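Local structure of uncharacterized protein (Legionella longbeachae NSW150, 4JZA) at residues V312-E315 against H316-F319; E121-E124 against A125-L129; F320-H323 against V324-V328. The protein probably acts as a phosphoinositide phosphatase that removes the 3-phosphate from phosphatidylinositol 3-phosphate, a lipid of host cell membranes. One frame throughout, in Å; residues are numbered along the deposited sequence.

Interaction 1. Residues V312-E315 against H316-F319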
loop_
_atom_site.group_PDB
_atom_site.type_symbol
_atom_site.label_atom_id
_atom_site.label_comp_id
_atom_site.label_asym_id
_atom_site.label_seq_id
_atom_site.Cartn_x
_atom_site.Cartn_y
_atom_site.Cartn_z
ATOM N N VAL A 312 -8.231 -12.374 -9.107
ATOM C CA VAL A 312 -6.948 -11.761 -9.476
ATOM C C VAL A 312 -6.114 -11.306 -8.248
ATOM O O VAL A 312 -4.895 -11.028 -8.351
ATOM C CB VAL A 312 -7.140 -10.621 -10.483
ATOM C CG1 VAL A 312 -7.821 -11.146 -11.735
ATOM C CG2 VAL A 312 -7.953 -9.489 -9.884
ATOM N N LEU A 313 -6.739 -11.249 -7.080
ATOM C CA LEU A 313 -5.980 -10.908 -5.910
ATOM C C LEU A 313 -4.847 -11.919 -5.762
ATOM O O LEU A 313 -5.013 -13.059 -6.101
ATOM C CB LEU A 313 -6.860 -10.921 -4.662
ATOM C CG LEU A 313 -7.912 -9.834 -4.555
ATOM C CD1 LEU A 313 -8.681 -10.012 -3.277
ATOM C CD2 LEU A 313 -7.273 -8.468 -4.585
ATOM N N SER A 314 -3.678 -11.466 -5.306
ATOM C CA SER A 314 -2.602 -12.321 -4.922
ATOM C C SER A 314 -3.051 -13.169 -3.771
ATOM O O SER A 314 -4.031 -12.885 -3.099
ATOM C CB SER A 314 -1.421 -11.491 -4.463
ATOM O OG SER A 314 -1.658 -10.865 -3.203
ATOM N N GLU A 315 -2.313 -14.217 -3.509
ATOM C CA GLU A 315 -2.739 -15.122 -2.490
ATOM C C GLU A 315 -2.674 -14.472 -1.092
ATOM O O GLU A 315 -3.516 -14.699 -0.231
ATOM C CB GLU A 315 -1.889 -16.386 -2.542
ATOM C CG GLU A 315 -2.421 -17.439 -1.596
ATOM C CD GLU A 315 -1.482 -18.601 -1.389
ATOM O OE1 GLU A 315 -1.950 -19.735 -1.614
ATOM O OE2 GLU A 315 -0.313 -18.386 -0.980
ATOM N N HIS A 316 -1.646 -13.688 -0.862
ATOM C CA HIS A 316 -1.541 -13.008 0.405
ATOM C C HIS A 316 -2.704 -12.018 0.615
ATOM O O HIS A 316 -3.269 -11.938 1.719
ATOM C CB HIS A 316 -0.130 -12.394 0.629
ATOM C CG HIS A 316 0.255 -11.335 -0.347
ATOM N ND1 HIS A 316 1.033 -11.592 -1.452
ATOM C CD2 HIS A 316 -0.034 -10.015 -0.388
ATOM C CE1 HIS A 316 1.201 -10.482 -2.144
ATOM N NE2 HIS A 316 0.559 -9.507 -1.522
ATOM N N GLN A 317 -3.098 -11.300 -0.431
ATOM C CA GLN A 317 -4.196 -10.372 -0.258
ATOM C C GLN A 317 -5.425 -11.172 0.223
ATOM O O GLN A 317 -6.171 -10.712 1.074
ATOM C CB GLN A 317 -4.523 -9.620 -1.570
ATOM C CG GLN A 317 -3.520 -8.547 -1.960
ATOM C CD GLN A 317 -3.984 -7.117 -1.757
ATOM O OE1 GLN A 317 -5.184 -6.789 -1.694
ATOM N NE2 GLN A 317 -3.026 -6.256 -1.675
ATOM N N GLN A 318 -5.620 -12.364 -0.324
ATOM C CA GLN A 318 -6.833 -13.151 -0.045
ATOM C C GLN A 318 -6.850 -13.575 1.412
ATOM O O GLN A 318 -7.883 -13.439 2.078
ATOM C CB GLN A 318 -6.978 -14.318 -0.991
ATOM C CG GLN A 318 -6.917 -13.890 -2.454
ATOM C CD GLN A 318 -7.273 -14.984 -3.453
ATOM O OE1 GLN A 318 -6.611 -16.008 -3.587
ATOM N NE2 GLN A 318 -8.312 -14.749 -4.172
ATOM N N PHE A 319 -5.698 -13.988 1.925
ATOM C CA PHE A 319 -5.598 -14.309 3.338
ATOM C C PHE A 319 -5.800 -13.072 4.170
ATOM O O PHE A 319 -6.408 -13.154 5.216
ATOM C CB PHE A 319 -4.259 -14.936 3.715
ATOM C CG PHE A 319 -4.154 -16.410 3.419
ATOM C CD1 PHE A 319 -4.814 -17.340 4.209
ATOM C CD2 PHE A 319 -3.348 -16.866 2.394
ATOM C CE1 PHE A 319 -4.686 -18.692 3.982
ATOM C CE2 PHE A 319 -3.215 -18.224 2.154
ATOM C CZ PHE A 319 -3.875 -19.139 2.960
#
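Ser314 caps the helix that Glu315 begins, its OG accepting from Gln317 N at 3.2 Å with an N-H...O angle of 160°. Its chi1 of 71° sets OG between the backbone N and the carbonyl carbon, turned to the amide three residues on. Main-chain bonds continue the pattern: Gln318 N reaches Ser314 O at 3.2 Å and Phe319 N reaches Glu315 O at 3.1 Å. A second, weak bond runs from Gln318 N to Glu315 O.

A contact over a ring face comes next. The His316 ring lies across the hydroxyl, OG of Ser314 standing 3.0 Å above the ring plane over its centre. Ser314 CB adds a CH-pi contact over the face, 4.0 Å from the centroid of the His316 ring. NE2 of the ring, away from CB, is hydrogen-bonded to Glu131 OE1, which also accepts from NE2 of Gln317.

Van der Waals packing makes up the rest. Leu313 CB rests on Gln318 CG at 3.7 Å, while the side chain of Leu313 also passes crosswise to that of Gln317, CD2 of the leucine lying near the amide oxygen. Glu315 and Phe319 run alongside each other in the same direction, CG of Glu315 meeting CE2 of the Phe319 ring at 3.9 Å; the carboxylate and ring planes are 69° apart. The amide oxygens of the two glutamines are satisfied beyond the turn, Gln317 by Tyr135 and Thr344, Gln318 by the backbone of Thr189.

This is a helix N-terminus with a serine N-cap: Ser314 caps the first-turn amide of Gln317 as the loop after helix 308-311 enters helix 315-325, with Gln317 and Gln318 bonded to residues of neighbouring segments.

Interaction 2. Residues E121-E124 against A125-L129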
loop_
_atom_site.group_PDB
_atom_site.type_symbol
_atom_site.label_atom_id
_atom_site.label_comp_id
_atom_site.label_asym_id
_atom_site.label_seq_id
_atom_site.Cartn_x
_atom_site.Cartn_y
_atom_site.Cartn_z
ATOM N N GLU A 121 12.875 -13.195 -2.930
ATOM C CA GLU A 121 13.268 -11.811 -3.185
ATOM C C GLU A 121 12.881 -10.963 -1.963
ATOM O O GLU A 121 11.796 -11.091 -1.487
ATOM C CB GLU A 121 12.603 -11.330 -4.493
ATOM C CG GLU A 121 13.470 -11.426 -5.762
ATOM C CD GLU A 121 14.420 -10.225 -5.909
ATOM O OE1 GLU A 121 13.964 -9.118 -6.341
ATOM O OE2 GLU A 121 15.619 -10.371 -5.564
ATOM N N ILE A 122 13.770 -10.113 -1.452
ATOM C CA ILE A 122 13.491 -9.230 -0.322
ATOM C C ILE A 122 12.303 -8.286 -0.613
ATOM O O ILE A 122 11.601 -7.875 0.291
ATOM C CB ILE A 122 14.755 -8.405 0.035
ATOM C CG1 ILE A 122 14.748 -7.964 1.498
ATOM C CG2 ILE A 122 14.874 -7.172 -0.829
ATOM C CD1 ILE A 122 15.191 -9.080 2.409
ATOM N N LYS A 123 12.048 -7.964 -1.878
ATOM C CA LYS A 123 10.919 -7.094 -2.211
ATOM C C LYS A 123 9.527 -7.695 -1.927
ATOM O O LYS A 123 8.531 -6.972 -1.770
ATOM C CB LYS A 123 11.011 -6.616 -3.676
ATOM C CG LYS A 123 10.354 -7.528 -4.689
ATOM C CD LYS A 123 10.787 -7.191 -6.112
ATOM C CE LYS A 123 10.147 -5.921 -6.667
ATOM N NZ LYS A 123 8.663 -5.934 -6.530
ATOM N N GLU A 124 9.440 -9.022 -1.893
ATOM C CA GLU A 124 8.171 -9.662 -1.554
ATOM C C GLU A 124 7.942 -9.492 -0.078
ATOM O O GLU A 124 6.813 -9.402 0.362
ATOM C CB GLU A 124 8.121 -11.147 -1.838
ATOM C CG GLU A 124 8.487 -11.642 -3.227
ATOM C CD GLU A 124 8.820 -13.148 -3.166
ATOM O OE1 GLU A 124 8.243 -13.827 -2.261
ATOM O OE2 GLU A 124 9.675 -13.652 -3.958
ATOM N N ALA A 125 9.013 -9.454 0.688
ATOM C CA ALA A 125 8.865 -9.209 2.094
ATOM C C ALA A 125 8.393 -7.793 2.342
ATOM O O ALA A 125 7.661 -7.533 3.286
ATOM C CB ALA A 125 10.159 -9.452 2.820
ATOM N N VAL A 126 8.822 -6.881 1.490
ATOM C CA VAL A 126 8.429 -5.502 1.610
ATOM C C VAL A 126 6.942 -5.420 1.354
ATOM O O VAL A 126 6.212 -4.830 2.137
ATOM C CB VAL A 126 9.264 -4.641 0.652
ATOM C CG1 VAL A 126 8.582 -3.317 0.351
ATOM C CG2 VAL A 126 10.663 -4.430 1.252
ATOM N N GLU A 127 6.487 -6.054 0.278
ATOM C CA GLU A 127 5.095 -5.980 -0.111
ATOM C C GLU A 127 4.200 -6.652 0.897
ATOM O O GLU A 127 3.067 -6.227 1.112
ATOM C CB GLU A 127 4.903 -6.571 -1.486
ATOM C CG GLU A 127 5.617 -5.735 -2.536
ATOM C CD GLU A 127 5.883 -6.462 -3.864
ATOM O OE1 GLU A 127 5.567 -7.673 -3.989
ATOM O OE2 GLU A 127 6.428 -5.797 -4.791
ATOM N N LEU A 128 4.676 -7.711 1.521
ATOM C CA LEU A 128 3.879 -8.356 2.583
ATOM C C LEU A 128 3.577 -7.419 3.767
ATOM O O LEU A 128 2.403 -7.269 4.158
ATOM C CB LEU A 128 4.563 -9.598 3.119
ATOM C CG LEU A 128 4.501 -10.818 2.238
ATOM C CD1 LEU A 128 5.374 -11.912 2.836
ATOM C CD2 LEU A 128 3.090 -11.334 2.071
ATOM N N LEU A 129 4.618 -6.773 4.301
ATOM C CA LEU A 129 4.431 -5.742 5.352
ATOM C C LEU A 129 3.526 -4.538 4.930
ATOM O O LEU A 129 2.612 -4.121 5.641
ATOM C CB LEU A 129 5.789 -5.204 5.776
ATOM C CG LEU A 129 5.807 -4.301 7.013
ATOM C CD1 LEU A 129 5.177 -4.964 8.200
ATOM C CD2 LEU A 129 7.210 -3.828 7.361
#
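Glu127 lays its extended side chain alongside that of Lys123, one turn earlier in the helix. CB starts beside two carbonyls, 3.7 Å from Lys123 O and a little farther from Glu124 O. CG, set anti to its own carbonyl carbon (chi1 -66°), lies 3.3 Å from Lys123 O, and CD stays next to the same oxygen. At the tip both carboxylate oxygens remain near Lys123 O. OE1 also lies near Glu124 CA, and OE2 forms a salt bridge with Lys123 NZ at 2.8 Å, its hydrogen-bond geometry weak. The lysine points the same way as the glutamate, and bends at chi3 and chi4 bring its ammonium round to OE2.

Beneath the pair runs regular backbone bonding: Glu127 N to Lys123 O at 3.0 Å, Val126 N to Ile122 O at 3.2 Å and Leu128 N to Glu124 O at 3.0 Å. The carboxylate of Glu124 serves the helix start instead, OE2 bonding Ser120 OG and, weakly, Glu121 N. Ala125 and Val126 pack on helix 95-116, Leu128 and Leu129 on helix 41-62.

Such an i to i+4 lysine-glutamate pair is a familiar surface salt bridge, here on the opening turns of helix 122-140, whose apolar sides join two neighbouring helices.

Interaction 3. Residues F320-H323 against V324-V328; sequences FLEH and VLKGV
From Phe320 to Lys326 the chain keeps to helical bonding, Val324 N meeting Phe320 O at 3.3 Å, Leu325 N meeting Leu321 O at 2.9 Å and Lys326 N meeting Glu322 O at 2.9 Å, and a type I turn from Leu325 to Val328 overlaps its end.

The side chains of Glu322 and Lys326 run together in one direction. The glutamate is extended, CG anti to the backbone N (chi1 165°), and its OE1 forms a salt bridge with Lys326 NZ, 2.8 Å away, accepting through the anti lone pair, the one turned away from OE2. Aliphatic contact backs the charges: Lys326 CE sits 3.6 Å from Glu322 CG, the lysine chain bending at chi3 on its way to the carboxylate. The other oxygen, OE2, forms a salt bridge with Lys188, so the carboxylate sits between two ammonium groups, an arrangement that would be expected to keep it ionised.

This i to i+4 pair marks the C-terminal part of helix 315-325, where the chain leaves the helix for a loop; Lys182 binds the carbonyl oxygen of Leu325 there.

On the apolar side Leu321 CG touches CD1 of Leu325 at 3.9 Å, the two side chains crossing at a slant. CB and CG of Leu325 also lie against the carbonyl oxygen of Leu321. Val324 sits with CB 3.7 Å from Leu321 O, while CG2 faces the carbonyl of Phe320. Val324 is buried between Phe58 of helix 41-62 and Met138 of helix 122-140, with Leu321 on Tyr135, Phe320 on Leu59 and Ala132, and the ring of His323 edge-to-face with Phe58.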
loop_
_atom_site.group_PDB
_atom_site.type_symbol
_atom_site.label_atom_id
_atom_site.label_comp_id
_atom_site.label_asym_id
_atom_site.label_seq_id
_atom_site.Cartn_x
_atom_site.Cartn_y
_atom_site.Cartn_z
ATOM N N PHE A 320 -5.308 -11.924 3.716
ATOM C CA PHE A 320 -5.518 -10.683 4.460
ATOM C C PHE A 320 -7.007 -10.361 4.450
ATOM O O PHE A 320 -7.595 -10.019 5.494
ATOM C CB PHE A 320 -4.749 -9.504 3.853
ATOM C CG PHE A 320 -3.240 -9.606 3.930
ATOM C CD1 PHE A 320 -2.610 -10.496 4.742
ATOM C CD2 PHE A 320 -2.460 -8.747 3.181
ATOM C CE1 PHE A 320 -1.231 -10.543 4.785
ATOM C CE2 PHE A 320 -1.096 -8.777 3.216
ATOM C CZ PHE A 320 -0.470 -9.681 4.012
ATOM N N LEU A 321 -7.641 -10.471 3.289
ATOM C CA LEU A 321 -9.074 -10.175 3.228
ATOM C C LEU A 321 -9.830 -11.085 4.181
ATOM O O LEU A 321 -10.650 -10.624 4.979
ATOM C CB LEU A 321 -9.620 -10.325 1.796
ATOM C CG LEU A 321 -11.082 -9.974 1.529
ATOM C CD1 LEU A 321 -11.380 -8.573 1.985
ATOM C CD2 LEU A 321 -11.353 -10.102 0.022
ATOM N N GLU A 322 -9.525 -12.381 4.059
ATOM C CA GLU A 322 -10.088 -13.408 4.900
ATOM C C GLU A 322 -9.965 -13.028 6.375
ATOM O O GLU A 322 -10.913 -13.145 7.127
ATOM C CB GLU A 322 -9.407 -14.757 4.634
ATOM C CG GLU A 322 -9.641 -15.842 5.695
ATOM C CD GLU A 322 -8.878 -17.138 5.424
ATOM O OE1 GLU A 322 -8.894 -18.046 6.274
ATOM O OE2 GLU A 322 -8.248 -17.266 4.356
ATOM N N HIS A 323 -8.819 -12.545 6.793
ATOM C CA HIS A 323 -8.618 -12.339 8.207
ATOM C C HIS A 323 -9.465 -11.204 8.774
ATOM O O HIS A 323 -9.859 -11.244 9.930
ATOM C CB HIS A 323 -7.166 -12.048 8.470
ATOM C CG HIS A 323 -6.832 -11.964 9.924
ATOM N ND1 HIS A 323 -6.759 -13.078 10.738
ATOM C CD2 HIS A 323 -6.522 -10.903 10.710
ATOM C CE1 HIS A 323 -6.418 -12.707 11.963
ATOM N NE2 HIS A 323 -6.255 -11.394 11.969
ATOM N N VAL A 324 -9.713 -10.186 7.963
ATOM C CA VAL A 324 -10.572 -9.065 8.343
ATOM C C VAL A 324 -12.019 -9.468 8.312
ATOM O O VAL A 324 -12.737 -9.073 9.220
ATOM C CB VAL A 324 -10.413 -7.863 7.401
ATOM C CG1 VAL A 324 -11.445 -6.810 7.676
ATOM C CG2 VAL A 324 -9.061 -7.223 7.585
ATOM N N LEU A 325 -12.442 -10.230 7.278
ATOM C CA LEU A 325 -13.840 -10.675 7.120
ATOM C C LEU A 325 -14.217 -11.594 8.246
ATOM O O LEU A 325 -15.342 -11.617 8.738
ATOM C CB LEU A 325 -14.071 -11.388 5.793
ATOM C CG LEU A 325 -14.211 -10.493 4.568
ATOM C CD1 LEU A 325 -14.301 -11.301 3.282
ATOM C CD2 LEU A 325 -15.447 -9.664 4.651
ATOM N N LYS A 326 -13.262 -12.409 8.622
ATOM C CA LYS A 326 -13.472 -13.409 9.663
ATOM C C LYS A 326 -13.747 -12.719 11.043
ATOM O O LYS A 326 -14.292 -13.320 11.963
ATOM C CB LYS A 326 -12.252 -14.323 9.693
ATOM C CG LYS A 326 -12.480 -15.759 10.053
ATOM C CD LYS A 326 -11.155 -16.522 10.069
ATOM C CE LYS A 326 -10.939 -17.270 8.770
ATOM N NZ LYS A 326 -9.807 -18.229 8.918
ATOM N N GLY A 327 -13.402 -11.448 11.175
ATOM C CA GLY A 327 -13.556 -10.804 12.458
ATOM C C GLY A 327 -14.802 -9.939 12.602
ATOM O O GLY A 327 -14.909 -9.145 13.518
ATOM N N VAL A 328 -15.786 -10.097 11.724
ATOM C CA VAL A 328 -17.000 -9.295 11.856
ATOM C C VAL A 328 -18.236 -10.131 11.628
ATOM O O VAL A 328 -18.187 -11.112 10.891
ATOM C CB VAL A 328 -16.977 -8.106 10.853
ATOM C CG1 VAL A 328 -15.872 -7.150 11.235
ATOM C CG2 VAL A 328 -16.787 -8.603 9.413
#

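How the interactions relate
Interaction 2 comes first along the chain, on helix 122-140; interactions 1 and 3 follow one another without a break, as the start and the end of helix 315-325. The centres of interactions 1 and 3 are about 12 Å apart, and Leu313 of interaction 1 touches Leu321 of interaction 3. Interaction 2 lies about 14 Å from interaction 1 and 21 Å from interaction 3, centre to centre, yet meets both: Leu128 packs against CB of His316, and its carbonyl against the ring of Phe320. The two helices are thus packed together, with helix 41-62 touching both, in this alpha/beta protein.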